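Local coordinates for protein exocyst complex component EXO70 (Saccharomyces cerevisiae, PDB 2B1E) that tethers secretory vesicles to sites of exocytosis as a subunit of the exocyst complex and takes part in assembling that complex, at residues A84-Y89 against D128-N133; D141-E146 against D200-Y205; H409-G414 against E498-K503; S454-D459 against V516-E521. All coordinates share one frame; numbering follows the deposited sequence.

Interaction 1 (A84-Y89 against D128-N133)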
loop_
_atom_site.group_PDB
_atom_site.type_symbol
_atom_site.label_atom_id
_atom_site.label_comp_id
_atom_site.label_asym_id
_atom_site.label_seq_id
_atom_site.Cartn_x
_atom_site.Cartn_y
_atom_site.Cartn_z
ATOM N N ALA A 84 33.056 -32.716 -28.267
ATOM C CA ALA A 84 32.773 -31.353 -28.702
ATOM C C ALA A 84 31.440 -31.371 -29.462
ATOM O O ALA A 84 30.654 -30.430 -29.384
ATOM C CB ALA A 84 33.905 -30.834 -29.598
ATOM N N GLN A 85 31.186 -32.457 -30.178
ATOM C CA GLN A 85 29.942 -32.606 -30.929
ATOM C C GLN A 85 28.756 -32.744 -29.973
ATOM O O GLN A 85 27.650 -32.262 -30.258
ATOM C CB GLN A 85 30.037 -33.829 -31.847
ATOM C CG GLN A 85 28.751 -34.175 -32.582
ATOM C CD GLN A 85 28.184 -33.016 -33.379
ATOM O OE1 GLN A 85 28.902 -32.355 -34.142
ATOM N NE2 GLN A 85 26.888 -32.765 -33.216
ATOM N N LEU A 86 28.994 -33.406 -28.841
ATOM C CA LEU A 86 27.967 -33.581 -27.827
ATOM C C LEU A 86 27.565 -32.227 -27.260
ATOM O O LEU A 86 26.396 -31.995 -26.962
ATOM C CB LEU A 86 28.474 -34.496 -26.709
ATOM C CG LEU A 86 28.481 -35.975 -27.109
ATOM C CD1 LEU A 86 29.217 -36.783 -26.056
ATOM C CD2 LEU A 86 27.050 -36.466 -27.271
ATOM N N ARG A 87 28.539 -31.333 -27.119
ATOM C CA ARG A 87 28.260 -30.004 -26.605
ATOM C C ARG A 87 27.472 -29.189 -27.620
ATOM O O ARG A 87 26.533 -28.494 -27.255
ATOM C CB ARG A 87 29.555 -29.272 -26.261
ATOM C CG ARG A 87 30.292 -29.868 -25.082
ATOM C CD ARG A 87 31.502 -29.029 -24.688
ATOM N NE ARG A 87 32.413 -29.844 -23.899
ATOM C CZ ARG A 87 33.463 -30.487 -24.399
ATOM N NH1 ARG A 87 33.751 -30.396 -25.692
ATOM N NH2 ARG A 87 34.204 -31.253 -23.608
ATOM N N VAL A 88 27.873 -29.258 -28.887
ATOM C CA VAL A 88 27.170 -28.536 -29.951
ATOM C C VAL A 88 25.704 -28.981 -29.975
ATOM O O VAL A 88 24.774 -28.169 -30.051
ATOM C CB VAL A 88 27.796 -28.845 -31.353
ATOM C CG1 VAL A 88 26.916 -28.258 -32.457
ATOM C CG2 VAL A 88 29.194 -28.262 -31.436
ATOM N N TYR A 89 25.513 -30.288 -29.906
ATOM C CA TYR A 89 24.183 -30.889 -29.927
ATOM C C TYR A 89 23.361 -30.443 -28.713
ATOM O O TYR A 89 22.162 -30.171 -28.824
ATOM C CB TYR A 89 24.320 -32.413 -29.925
ATOM C CG TYR A 89 23.074 -33.157 -30.344
ATOM C CD1 TYR A 89 22.763 -33.325 -31.690
ATOM C CD2 TYR A 89 22.228 -33.726 -29.393
ATOM C CE1 TYR A 89 21.640 -34.050 -32.085
ATOM C CE2 TYR A 89 21.113 -34.447 -29.769
ATOM C CZ TYR A 89 20.824 -34.610 -31.121
ATOM O OH TYR A 89 19.743 -35.358 -31.497
ATOM N N ASP A 128 24.468 -36.140 -17.753
ATOM C CA ASP A 128 24.986 -37.316 -17.067
ATOM C C ASP A 128 26.293 -37.774 -17.691
ATOM O O ASP A 128 27.226 -38.168 -16.990
ATOM C CB ASP A 128 23.971 -38.459 -17.099
ATOM C CG ASP A 128 22.866 -38.287 -16.064
ATOM O OD1 ASP A 128 23.174 -37.918 -14.908
ATOM O OD2 ASP A 128 21.694 -38.536 -16.400
ATOM N N TYR A 129 26.367 -37.731 -19.013
ATOM C CA TYR A 129 27.605 -38.123 -19.676
ATOM C C TYR A 129 28.770 -37.264 -19.153
ATOM O O TYR A 129 29.810 -37.781 -18.734
ATOM C CB TYR A 129 27.497 -37.916 -21.193
ATOM C CG TYR A 129 28.808 -38.210 -21.903
ATOM C CD1 TYR A 129 29.141 -39.509 -22.300
ATOM C CD2 TYR A 129 29.752 -37.194 -22.107
ATOM C CE1 TYR A 129 30.385 -39.788 -22.881
ATOM C CE2 TYR A 129 30.980 -37.464 -22.678
ATOM C CZ TYR A 129 31.292 -38.757 -23.062
ATOM O OH TYR A 129 32.523 -38.997 -23.615
ATOM N N PHE A 130 28.608 -35.947 -19.183
ATOM C CA PHE A 130 29.697 -35.082 -18.744
ATOM C C PHE A 130 29.945 -35.069 -17.241
ATOM O O PHE A 130 31.078 -34.843 -16.799
ATOM C CB PHE A 130 29.506 -33.673 -19.295
ATOM C CG PHE A 130 29.860 -33.555 -20.754
ATOM C CD1 PHE A 130 31.178 -33.752 -21.179
ATOM C CD2 PHE A 130 28.882 -33.284 -21.704
ATOM C CE1 PHE A 130 31.514 -33.682 -22.534
ATOM C CE2 PHE A 130 29.206 -33.211 -23.053
ATOM C CZ PHE A 130 30.525 -33.412 -23.470
ATOM N N HIS A 131 28.907 -35.305 -16.449
ATOM C CA HIS A 131 29.109 -35.367 -15.007
ATOM C C HIS A 131 29.881 -36.657 -14.765
ATOM O O HIS A 131 30.693 -36.746 -13.854
ATOM C CB HIS A 131 27.768 -35.380 -14.268
ATOM C CG HIS A 131 27.206 -34.011 -14.034
ATOM N ND1 HIS A 131 27.596 -33.221 -12.973
ATOM C CD2 HIS A 131 26.350 -33.261 -14.768
ATOM C CE1 HIS A 131 27.005 -32.042 -13.065
ATOM N NE2 HIS A 131 26.245 -32.040 -14.146
ATOM N N GLY A 132 29.640 -37.648 -15.618
ATOM C CA GLY A 132 30.335 -38.915 -15.486
ATOM C C GLY A 132 31.790 -38.863 -15.921
ATOM O O GLY A 132 32.597 -39.713 -15.519
ATOM N N ASN A 133 32.136 -37.868 -16.733
ATOM C CA ASN A 133 33.504 -37.722 -17.228
ATOM C C ASN A 133 34.254 -36.503 -16.709
ATOM O O ASN A 133 34.975 -35.840 -17.460
ATOM C CB ASN A 133 33.514 -37.698 -18.756
ATOM C CG ASN A 133 33.422 -39.081 -19.350
ATOM O OD1 ASN A 133 34.336 -39.897 -19.193
ATOM N ND2 ASN A 133 32.312 -39.363 -20.031
#
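Leu86 and Arg87 of helix 66-94 meet two consecutive aromatic residues, Tyr129 and Phe130, near the C-terminal end of helix 117-132. The side chain of Leu86 crosses that of Tyr129 at about a right angle and brings CD1 over one face of the phenol ring. This is a CH-pi contact: CD1 of Leu86 lies 4.0 Å from the ring centroid of Tyr129, displaced a little toward the rim. On the opposite face of that ring sits ND2 of Asn133, which also donates to the Tyr129 carbonyl O at 3.2 Å from above the carbonyl plane, in a rather bent bond. Phe130 has CG anti to its carbonyl carbon (chi1 -76°), which leads its ring out toward the neighbouring helix. There CE2 of Phe130 touches CB of Leu86 at 3.9 Å, while CZ of Phe130 rests against CG of Arg87, also at 3.9 Å. The arginine chain, extended from CG to NE, crosses the phenylalanine side chain at about a right angle, so that CZ of Phe130 lies over one face of the guanidinium group, the two planes 27° apart; NH2 of Arg87 is 3.8 Å from CE1 of Phe130. Both polar ends are held from outside the pair of segments, Arg87 by a salt bridge to Glu135 and the Tyr129 hydroxyl by a hydrogen bond to Glu83. With local axes 11.8 Å apart and running at 141°, roughly antiparallel, the two helices are spaced by these large side chains, an aromatic-rich interface between helices in the all-alpha, rod-like stack of Exo70.

Interaction 2 (D141-E146 against D200-Y205)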
loop_
_atom_site.group_PDB
_atom_site.type_symbol
_atom_site.label_atom_id
_atom_site.label_comp_id
_atom_site.label_asym_id
_atom_site.label_seq_id
_atom_site.Cartn_x
_atom_site.Cartn_y
_atom_site.Cartn_z
ATOM N N ASP A 141 27.895 -24.982 -16.601
ATOM C CA ASP A 141 28.073 -23.579 -16.996
ATOM C C ASP A 141 27.439 -23.311 -18.366
ATOM O O ASP A 141 26.888 -22.234 -18.603
ATOM C CB ASP A 141 29.556 -23.195 -17.035
ATOM C CG ASP A 141 30.200 -23.176 -15.649
ATOM O OD1 ASP A 141 29.509 -22.859 -14.655
ATOM O OD2 ASP A 141 31.413 -23.465 -15.563
ATOM N N ILE A 142 27.512 -24.291 -19.263
ATOM C CA ILE A 142 26.902 -24.166 -20.587
ATOM C C ILE A 142 25.382 -24.128 -20.436
ATOM O O ILE A 142 24.709 -23.281 -21.037
ATOM C CB ILE A 142 27.314 -25.348 -21.514
ATOM C CG1 ILE A 142 28.760 -25.163 -21.965
ATOM C CG2 ILE A 142 26.405 -25.406 -22.756
ATOM C CD1 ILE A 142 29.395 -26.402 -22.556
ATOM N N LEU A 143 24.838 -25.038 -19.627
ATOM C CA LEU A 143 23.399 -25.063 -19.391
ATOM C C LEU A 143 22.960 -23.703 -18.851
ATOM O O LEU A 143 22.089 -23.045 -19.419
ATOM C CB LEU A 143 23.027 -26.144 -18.374
ATOM C CG LEU A 143 21.561 -26.178 -17.903
ATOM C CD1 LEU A 143 20.631 -26.399 -19.091
ATOM C CD2 LEU A 143 21.362 -27.299 -16.871
ATOM N N VAL A 144 23.577 -23.290 -17.750
ATOM C CA VAL A 144 23.258 -22.014 -17.112
ATOM C C VAL A 144 23.383 -20.845 -18.078
ATOM O O VAL A 144 22.487 -20.006 -18.169
ATOM C CB VAL A 144 24.188 -21.754 -15.906
ATOM C CG1 VAL A 144 24.047 -20.316 -15.429
ATOM C CG2 VAL A 144 23.858 -22.723 -14.796
ATOM N N GLY A 145 24.501 -20.803 -18.792
ATOM C CA GLY A 145 24.745 -19.726 -19.735
ATOM C C GLY A 145 23.696 -19.619 -20.821
ATOM O O GLY A 145 23.214 -18.528 -21.112
ATOM N N GLU A 146 23.331 -20.747 -21.418
ATOM C CA GLU A 146 22.342 -20.741 -22.487
ATOM C C GLU A 146 20.944 -20.357 -22.005
ATOM O O GLU A 146 20.245 -19.596 -22.671
ATOM C CB GLU A 146 22.292 -22.104 -23.180
ATOM C CG GLU A 146 23.544 -22.456 -23.977
ATOM C CD GLU A 146 23.956 -21.360 -24.951
ATOM O OE1 GLU A 146 23.136 -20.969 -25.811
ATOM O OE2 GLU A 146 25.107 -20.887 -24.857
ATOM N N ASP A 200 13.188 -31.451 -13.871
ATOM C CA ASP A 200 13.043 -32.420 -14.955
ATOM C C ASP A 200 14.388 -32.968 -15.429
ATOM O O ASP A 200 14.500 -34.137 -15.794
ATOM C CB ASP A 200 12.333 -31.796 -16.174
ATOM C CG ASP A 200 10.810 -31.808 -16.056
ATOM O OD1 ASP A 200 10.259 -32.500 -15.171
ATOM O OD2 ASP A 200 10.158 -31.126 -16.878
ATOM N N LEU A 201 15.408 -32.124 -15.410
ATOM C CA LEU A 201 16.726 -32.505 -15.909
ATOM C C LEU A 201 17.622 -33.369 -15.030
ATOM O O LEU A 201 18.446 -34.120 -15.547
ATOM C CB LEU A 201 17.497 -31.244 -16.307
ATOM C CG LEU A 201 16.966 -30.454 -17.513
ATOM C CD1 LEU A 201 17.837 -29.233 -17.749
ATOM C CD2 LEU A 201 16.968 -31.350 -18.759
ATOM N N TYR A 202 17.468 -33.271 -13.716
ATOM C CA TYR A 202 18.320 -34.039 -12.803
ATOM C C TYR A 202 17.540 -35.052 -11.994
ATOM O O TYR A 202 16.313 -35.094 -12.056
ATOM C CB TYR A 202 19.022 -33.087 -11.833
ATOM C CG TYR A 202 20.024 -32.175 -12.487
ATOM C CD1 TYR A 202 21.327 -32.595 -12.711
ATOM C CD2 TYR A 202 19.667 -30.891 -12.884
ATOM C CE1 TYR A 202 22.254 -31.757 -13.312
ATOM C CE2 TYR A 202 20.588 -30.046 -13.484
ATOM C CZ TYR A 202 21.878 -30.486 -13.696
ATOM O OH TYR A 202 22.795 -29.658 -14.294
ATOM N N SER A 203 18.266 -35.866 -11.234
ATOM C CA SER A 203 17.638 -36.850 -10.370
ATOM C C SER A 203 16.995 -36.035 -9.254
ATOM O O SER A 203 17.381 -34.891 -9.014
ATOM C CB SER A 203 18.678 -37.829 -9.811
ATOM O OG SER A 203 19.212 -38.630 -10.855
ATOM N N GLN A 204 16.018 -36.624 -8.578
ATOM C CA GLN A 204 15.278 -35.942 -7.517
ATOM C C GLN A 204 16.080 -35.250 -6.408
ATOM O O GLN A 204 15.730 -34.146 -5.985
ATOM C CB GLN A 204 14.278 -36.929 -6.896
ATOM C CG GLN A 204 13.430 -36.366 -5.760
ATOM C CD GLN A 204 12.244 -37.264 -5.418
ATOM O OE1 GLN A 204 11.521 -37.018 -4.449
ATOM N NE2 GLN A 204 12.038 -38.306 -6.219
ATOM N N TYR A 205 17.155 -35.874 -5.941
ATOM C CA TYR A 205 17.931 -35.277 -4.857
ATOM C C TYR A 205 19.317 -34.813 -5.238
ATOM O O TYR A 205 20.170 -34.641 -4.374
ATOM C CB TYR A 205 18.024 -36.262 -3.690
ATOM C CG TYR A 205 16.672 -36.686 -3.179
ATOM C CD1 TYR A 205 15.950 -35.885 -2.289
ATOM C CD2 TYR A 205 16.090 -37.873 -3.615
ATOM C CE1 TYR A 205 14.679 -36.263 -1.849
ATOM C CE2 TYR A 205 14.825 -38.260 -3.184
ATOM C CZ TYR A 205 14.124 -37.453 -2.305
ATOM O OH TYR A 205 12.866 -37.843 -1.902
#
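The ring of Tyr202 meets Leu143 obliquely, neither squarely over a face nor at an edge, and the nearest approach is at the phenol oxygen: OH of Tyr202 lies 3.8 Å from CD2 of Leu143. The setting is an all-helical bundle in which helix 136-155 faces the C-terminal end of helix 180-201. Elsewhere the phenol side chain packs on Leu127 of helix 117-132 and on Val212 and Lys209 of helix 209-233, so it lies among several helices. Tyr202 is the first residue to leave helical geometry after helix 180-201, its psi of 174° turning the chain out of the helix. The preceding residue, Leu201, points at Leu143, and the two buried leucines reach toward each other tip to tip. Leu143 carries CG anti to its backbone N (chi1 173°), which swings the isopropyl end toward Leu201 and lets both methyls meet CD1 of that residue. Leu94 of helix 66-94 also packs on Leu143, and Leu120 and Leu123 on Leu201. Methyl CD1 of Leu201 stands 4.1 Å from CD2 and 4.2 Å from CD1 of Leu143.

Interaction 3 (H409-G414 against E498-K503)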
loop_
_atom_site.group_PDB
_atom_site.type_symbol
_atom_site.label_atom_id
_atom_site.label_comp_id
_atom_site.label_asym_id
_atom_site.label_seq_id
_atom_site.Cartn_x
_atom_site.Cartn_y
_atom_site.Cartn_z
ATOM N N HIS A 409 -15.511 33.500 19.869
ATOM C CA HIS A 409 -16.081 33.254 18.546
ATOM C C HIS A 409 -16.514 31.810 18.304
ATOM O O HIS A 409 -16.457 31.329 17.173
ATOM C CB HIS A 409 -15.038 33.645 17.495
ATOM C CG HIS A 409 -14.476 35.016 17.700
ATOM N ND1 HIS A 409 -15.086 36.148 17.207
ATOM C CD2 HIS A 409 -13.400 35.444 18.405
ATOM C CE1 HIS A 409 -14.415 37.216 17.604
ATOM N NE2 HIS A 409 -13.388 36.817 18.332
ATOM N N LYS A 410 -16.960 31.126 19.347
ATOM C CA LYS A 410 -17.334 29.727 19.193
ATOM C C LYS A 410 -18.467 29.471 18.211
ATOM O O LYS A 410 -18.451 28.472 17.492
ATOM C CB LYS A 410 -17.642 29.117 20.566
ATOM C CG LYS A 410 -16.416 29.124 21.481
ATOM C CD LYS A 410 -16.600 28.314 22.756
ATOM C CE LYS A 410 -17.500 29.030 23.742
ATOM N NZ LYS A 410 -16.996 30.394 24.011
ATOM N N GLN A 411 -19.437 30.375 18.153
ATOM C CA GLN A 411 -20.554 30.179 17.239
ATOM C C GLN A 411 -20.081 30.134 15.789
ATOM O O GLN A 411 -20.414 29.203 15.059
ATOM C CB GLN A 411 -21.607 31.284 17.419
ATOM C CG GLN A 411 -22.809 31.127 16.475
ATOM C CD GLN A 411 -23.948 32.066 16.829
ATOM O OE1 GLN A 411 -23.760 33.278 16.939
ATOM N NE2 GLN A 411 -25.134 31.509 17.012
ATOM N N ARG A 412 -19.292 31.131 15.386
ATOM C CA ARG A 412 -18.773 31.198 14.017
ATOM C C ARG A 412 -17.767 30.094 13.701
ATOM O O ARG A 412 -17.809 29.505 12.617
ATOM C CB ARG A 412 -18.114 32.560 13.750
ATOM C CG ARG A 412 -17.498 32.635 12.357
ATOM C CD ARG A 412 -16.805 33.953 12.026
ATOM N NE ARG A 412 -16.254 33.877 10.671
ATOM C CZ ARG A 412 -15.587 34.851 10.059
ATOM N NH1 ARG A 412 -15.369 36.009 10.673
ATOM N NH2 ARG A 412 -15.136 34.664 8.827
ATOM N N ILE A 413 -16.845 29.834 14.630
ATOM C CA ILE A 413 -15.856 28.789 14.425
ATOM C C ILE A 413 -16.582 27.445 14.342
ATOM O O ILE A 413 -16.256 26.601 13.499
ATOM C CB ILE A 413 -14.812 28.774 15.570
ATOM C CG1 ILE A 413 -13.949 30.039 15.492
ATOM C CG2 ILE A 413 -13.957 27.508 15.482
ATOM C CD1 ILE A 413 -13.123 30.339 16.773
ATOM N N GLY A 414 -17.584 27.257 15.195
ATOM C CA GLY A 414 -18.338 26.013 15.154
ATOM C C GLY A 414 -18.984 25.806 13.792
ATOM O O GLY A 414 -18.948 24.712 13.223
ATOM N N GLU A 498 -32.110 38.664 21.756
ATOM C CA GLU A 498 -32.123 39.355 20.470
ATOM C C GLU A 498 -30.743 39.425 19.823
ATOM O O GLU A 498 -30.608 39.278 18.607
ATOM C CB GLU A 498 -32.713 40.761 20.651
ATOM C CG GLU A 498 -34.243 40.761 20.699
ATOM C CD GLU A 498 -34.812 41.892 21.522
ATOM O OE1 GLU A 498 -34.118 42.916 21.688
ATOM O OE2 GLU A 498 -35.962 41.766 21.999
ATOM N N ASP A 499 -29.715 39.645 20.631
ATOM C CA ASP A 499 -28.356 39.712 20.103
ATOM C C ASP A 499 -27.969 38.353 19.510
ATOM O O ASP A 499 -27.353 38.289 18.445
ATOM C CB ASP A 499 -27.374 40.091 21.216
ATOM C CG ASP A 499 -25.977 40.380 20.692
ATOM O OD1 ASP A 499 -25.095 39.499 20.789
ATOM O OD2 ASP A 499 -25.764 41.498 20.182
ATOM N N LEU A 500 -28.335 37.273 20.204
ATOM C CA LEU A 500 -28.022 35.925 19.738
ATOM C C LEU A 500 -28.857 35.556 18.522
ATOM O O LEU A 500 -28.355 34.927 17.594
ATOM C CB LEU A 500 -28.248 34.890 20.857
ATOM C CG LEU A 500 -27.027 34.156 21.421
ATOM C CD1 LEU A 500 -27.452 33.208 22.543
ATOM C CD2 LEU A 500 -26.329 33.374 20.310
ATOM N N VAL A 501 -30.128 35.941 18.516
ATOM C CA VAL A 501 -30.980 35.633 17.370
ATOM C C VAL A 501 -30.370 36.270 16.114
ATOM O O VAL A 501 -30.236 35.621 15.086
ATOM C CB VAL A 501 -32.428 36.153 17.587
ATOM C CG1 VAL A 501 -33.260 36.006 16.305
ATOM C CG2 VAL A 501 -33.087 35.365 18.720
ATOM N N SER A 502 -29.968 37.533 16.228
ATOM C CA SER A 502 -29.372 38.283 15.120
ATOM C C SER A 502 -28.130 37.607 14.538
ATOM O O SER A 502 -27.998 37.405 13.320
ATOM C CB SER A 502 -29.006 39.693 15.607
ATOM O OG SER A 502 -28.445 40.474 14.568
ATOM N N LYS A 503 -27.215 37.250 15.422
ATOM C CA LYS A 503 -25.980 36.610 15.011
ATOM C C LYS A 503 -26.205 35.228 14.421
ATOM O O LYS A 503 -25.556 34.845 13.443
ATOM C CB LYS A 503 -25.038 36.536 16.212
ATOM C CG LYS A 503 -24.619 37.918 16.677
ATOM C CD LYS A 503 -23.725 37.876 17.905
ATOM C CE LYS A 503 -23.103 39.244 18.125
ATOM N NZ LYS A 503 -22.200 39.239 19.300
#
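Van der Waals contacts join Gln411, in the first turn of helix 410-429, to Leu500 and Lys503 of helix 483-504. The glutamine carries CG anti to its backbone N (chi1 180°) and stays extended beyond it, so that the terminal amide is what arrives at the other helix. Its two ends have separate neighbours. OE1 of Gln411 lies 3.6 Å from CB of Lys503, close to the lysine backbone. NE2 of Gln411 lies 4.0 Å from methyl CD2 of Leu500. Leu500 also packs on Asp459 and Trp460 of helix 440-473, a third helix meeting the pair in this part of the all-helical C-terminal region. Hydrogen bonding at the amide involves the residue just beyond the segment: Gln411 NE2 is paired with Thr504 OG1, which gives the buried amide a polar partner and helps fix which way it is turned. A salt bridge within helix 483-504 accounts for the lysine end. Lys503 starts toward Gln411 at CB, but its straight chain then leads away, and one helical turn back NZ of Lys503 pairs with OD1 of Asp499, at 3.3 Å and weak as a hydrogen bond.

Interaction 4 (S454-D459 against V516-E521); sequences SYMVSD and VTLKSE
Met456 of helix 440-473 reaches Leu518 of helix 512-537 at the start and at the end of its side chain. Its CB lies 3.9 Å from CD1 of Leu518. The next atom, CG of Met456, packs on the backbone O of Gln411 on helix 410-429. The turn about the CG-SD bond (chi3 -58°) swings CE against the leucine, whose side chain it crosses at about a right angle. There the fit is tight: CE of Met456 is 3.4 Å from both CG and CD2 of Leu518, closer than usual for carbon pairs, and 3.6 Å from CD1. The leucine's first torsion, -96°, lies off a staggered position, which may be connected with this tight fit. Val457 takes a flank beside this pair: its CG2 stands 4.0 Å from CD1 of Leu518, the two side chains running past one another in antiparallel sense, and 3.9 Å from CB of Glu521. Only the base of the exposed glutamate is used. Phe415 and Leu418 of helix 410-429, with Leu509, also pack on Met456. The two local axes run 10.5 Å apart, inclined at 29° in the same N-to-C sense, as first and third helices in sequence with helix 483-504 between them, in a multihelical bundle of the Exo70 rod.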
loop_
_atom_site.group_PDB
_atom_site.type_symbol
_atom_site.label_atom_id
_atom_site.label_comp_id
_atom_site.label_asym_id
_atom_site.label_seq_id
_atom_site.Cartn_x
_atom_site.Cartn_y
_atom_site.Cartn_z
ATOM N N SER A 454 -21.754 21.635 19.497
ATOM C CA SER A 454 -21.662 22.190 20.841
ATOM C C SER A 454 -21.074 23.612 20.808
ATOM O O SER A 454 -21.509 24.482 21.564
ATOM C CB SER A 454 -20.822 21.268 21.736
ATOM O OG SER A 454 -21.116 21.516 23.101
ATOM N N TYR A 455 -20.090 23.851 19.944
ATOM C CA TYR A 455 -19.522 25.199 19.813
ATOM C C TYR A 455 -20.649 26.183 19.453
ATOM O O TYR A 455 -20.731 27.274 20.010
ATOM C CB TYR A 455 -18.458 25.253 18.704
ATOM C CG TYR A 455 -17.029 25.011 19.158
ATOM C CD1 TYR A 455 -16.697 23.878 19.891
ATOM C CD2 TYR A 455 -16.004 25.894 18.813
ATOM C CE1 TYR A 455 -15.397 23.621 20.270
ATOM C CE2 TYR A 455 -14.677 25.641 19.190
ATOM C CZ TYR A 455 -14.390 24.500 19.922
ATOM O OH TYR A 455 -13.100 24.228 20.335
ATOM N N MET A 456 -21.518 25.788 18.524
ATOM C CA MET A 456 -22.621 26.655 18.090
ATOM C C MET A 456 -23.715 26.854 19.137
ATOM O O MET A 456 -24.392 27.876 19.141
ATOM C CB MET A 456 -23.270 26.117 16.795
ATOM C CG MET A 456 -22.391 26.216 15.540
ATOM S SD MET A 456 -23.289 25.939 13.970
ATOM C CE MET A 456 -23.924 24.331 14.250
ATOM N N VAL A 457 -23.895 25.876 20.013
ATOM C CA VAL A 457 -24.918 25.962 21.057
ATOM C C VAL A 457 -24.398 26.663 22.318
ATOM O O VAL A 457 -25.186 27.169 23.125
ATOM C CB VAL A 457 -25.423 24.534 21.434
ATOM C CG1 VAL A 457 -26.378 24.588 22.613
ATOM C CG2 VAL A 457 -26.126 23.904 20.242
ATOM N N SER A 458 -23.074 26.719 22.465
ATOM C CA SER A 458 -22.450 27.300 23.650
ATOM C C SER A 458 -22.890 28.693 24.070
ATOM O O SER A 458 -23.116 28.938 25.254
ATOM C CB SER A 458 -20.927 27.293 23.516
ATOM O OG SER A 458 -20.344 27.731 24.737
ATOM N N ASP A 459 -22.993 29.611 23.113
ATOM C CA ASP A 459 -23.404 30.974 23.423
ATOM C C ASP A 459 -24.824 30.994 23.979
ATOM O O ASP A 459 -25.170 31.838 24.809
ATOM C CB ASP A 459 -23.290 31.859 22.174
ATOM C CG ASP A 459 -21.830 32.156 21.786
ATOM O OD1 ASP A 459 -20.906 31.473 22.289
ATOM O OD2 ASP A 459 -21.602 33.070 20.959
ATOM N N VAL A 516 -31.675 20.327 11.922
ATOM C CA VAL A 516 -32.653 19.742 12.834
ATOM C C VAL A 516 -32.040 19.644 14.235
ATOM O O VAL A 516 -32.682 19.999 15.231
ATOM C CB VAL A 516 -33.077 18.340 12.352
ATOM C CG1 VAL A 516 -34.021 17.710 13.332
ATOM C CG2 VAL A 516 -33.738 18.448 10.982
ATOM N N THR A 517 -30.798 19.174 14.315
ATOM C CA THR A 517 -30.129 19.042 15.613
ATOM C C THR A 517 -29.944 20.403 16.269
ATOM O O THR A 517 -30.191 20.564 17.467
ATOM C CB THR A 517 -28.756 18.369 15.478
ATOM O OG1 THR A 517 -28.920 17.081 14.881
ATOM C CG2 THR A 517 -28.112 18.194 16.852
ATOM N N LEU A 518 -29.503 21.384 15.489
ATOM C CA LEU A 518 -29.327 22.726 16.023
ATOM C C LEU A 518 -30.660 23.293 16.490
ATOM O O LEU A 518 -30.731 23.950 17.531
ATOM C CB LEU A 518 -28.713 23.651 14.973
ATOM C CG LEU A 518 -27.195 23.776 15.098
ATOM C CD1 LEU A 518 -26.857 24.549 16.380
ATOM C CD2 LEU A 518 -26.562 22.390 15.117
ATOM N N LYS A 519 -31.714 23.051 15.716
ATOM C CA LYS A 519 -33.038 23.540 16.087
ATOM C C LYS A 519 -33.468 22.904 17.411
ATOM O O LYS A 519 -33.919 23.592 18.315
ATOM C CB LYS A 519 -34.073 23.205 15.005
ATOM C CG LYS A 519 -35.535 23.406 15.452
ATOM C CD LYS A 519 -36.532 22.893 14.405
ATOM C CE LYS A 519 -37.984 23.044 14.872
ATOM N NZ LYS A 519 -38.969 22.622 13.818
ATOM N N SER A 520 -33.331 21.587 17.519
ATOM C CA SER A 520 -33.728 20.892 18.742
ATOM C C SER A 520 -32.966 21.367 19.973
ATOM O O SER A 520 -33.562 21.639 21.009
ATOM C CB SER A 520 -33.527 19.382 18.598
ATOM O OG SER A 520 -34.485 18.814 17.721
ATOM N N GLU A 521 -31.648 21.467 19.854
ATOM C CA GLU A 521 -30.814 21.871 20.977
ATOM C C GLU A 521 -31.033 23.310 21.443
ATOM O O GLU A 521 -30.991 23.583 22.639
ATOM C CB GLU A 521 -29.340 21.643 20.642
ATOM C CG GLU A 521 -28.958 20.182 20.428
ATOM C CD GLU A 521 -29.204 19.303 21.658
ATOM O OE1 GLU A 521 -29.007 19.783 22.799
ATOM O OE2 GLU A 521 -29.577 18.120 21.488
#

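Overall arrangement
The four contacts form two clusters on opposite sides of the centre of an elongated, all-helical chain. Interactions 1 and 2, with centres about 13 Å apart, follow one another in sequence; helices 117-132 and 136-155 are consecutive, and the contacts touch where Arg87 packs on Ile142 and His131 on Tyr202. Interactions 3 and 4, about 11 Å apart by their centres, alternate along the chain through helices 410-429, 440-473, 483-504 and 512-537, and touch where Lys410 packs on Tyr455 and Ser458 and Leu500 on Asp459. Centres of the two clusters are about 79 to 95 Å apart, so each belongs to the local helix packing of its own end of the rod, far from the other.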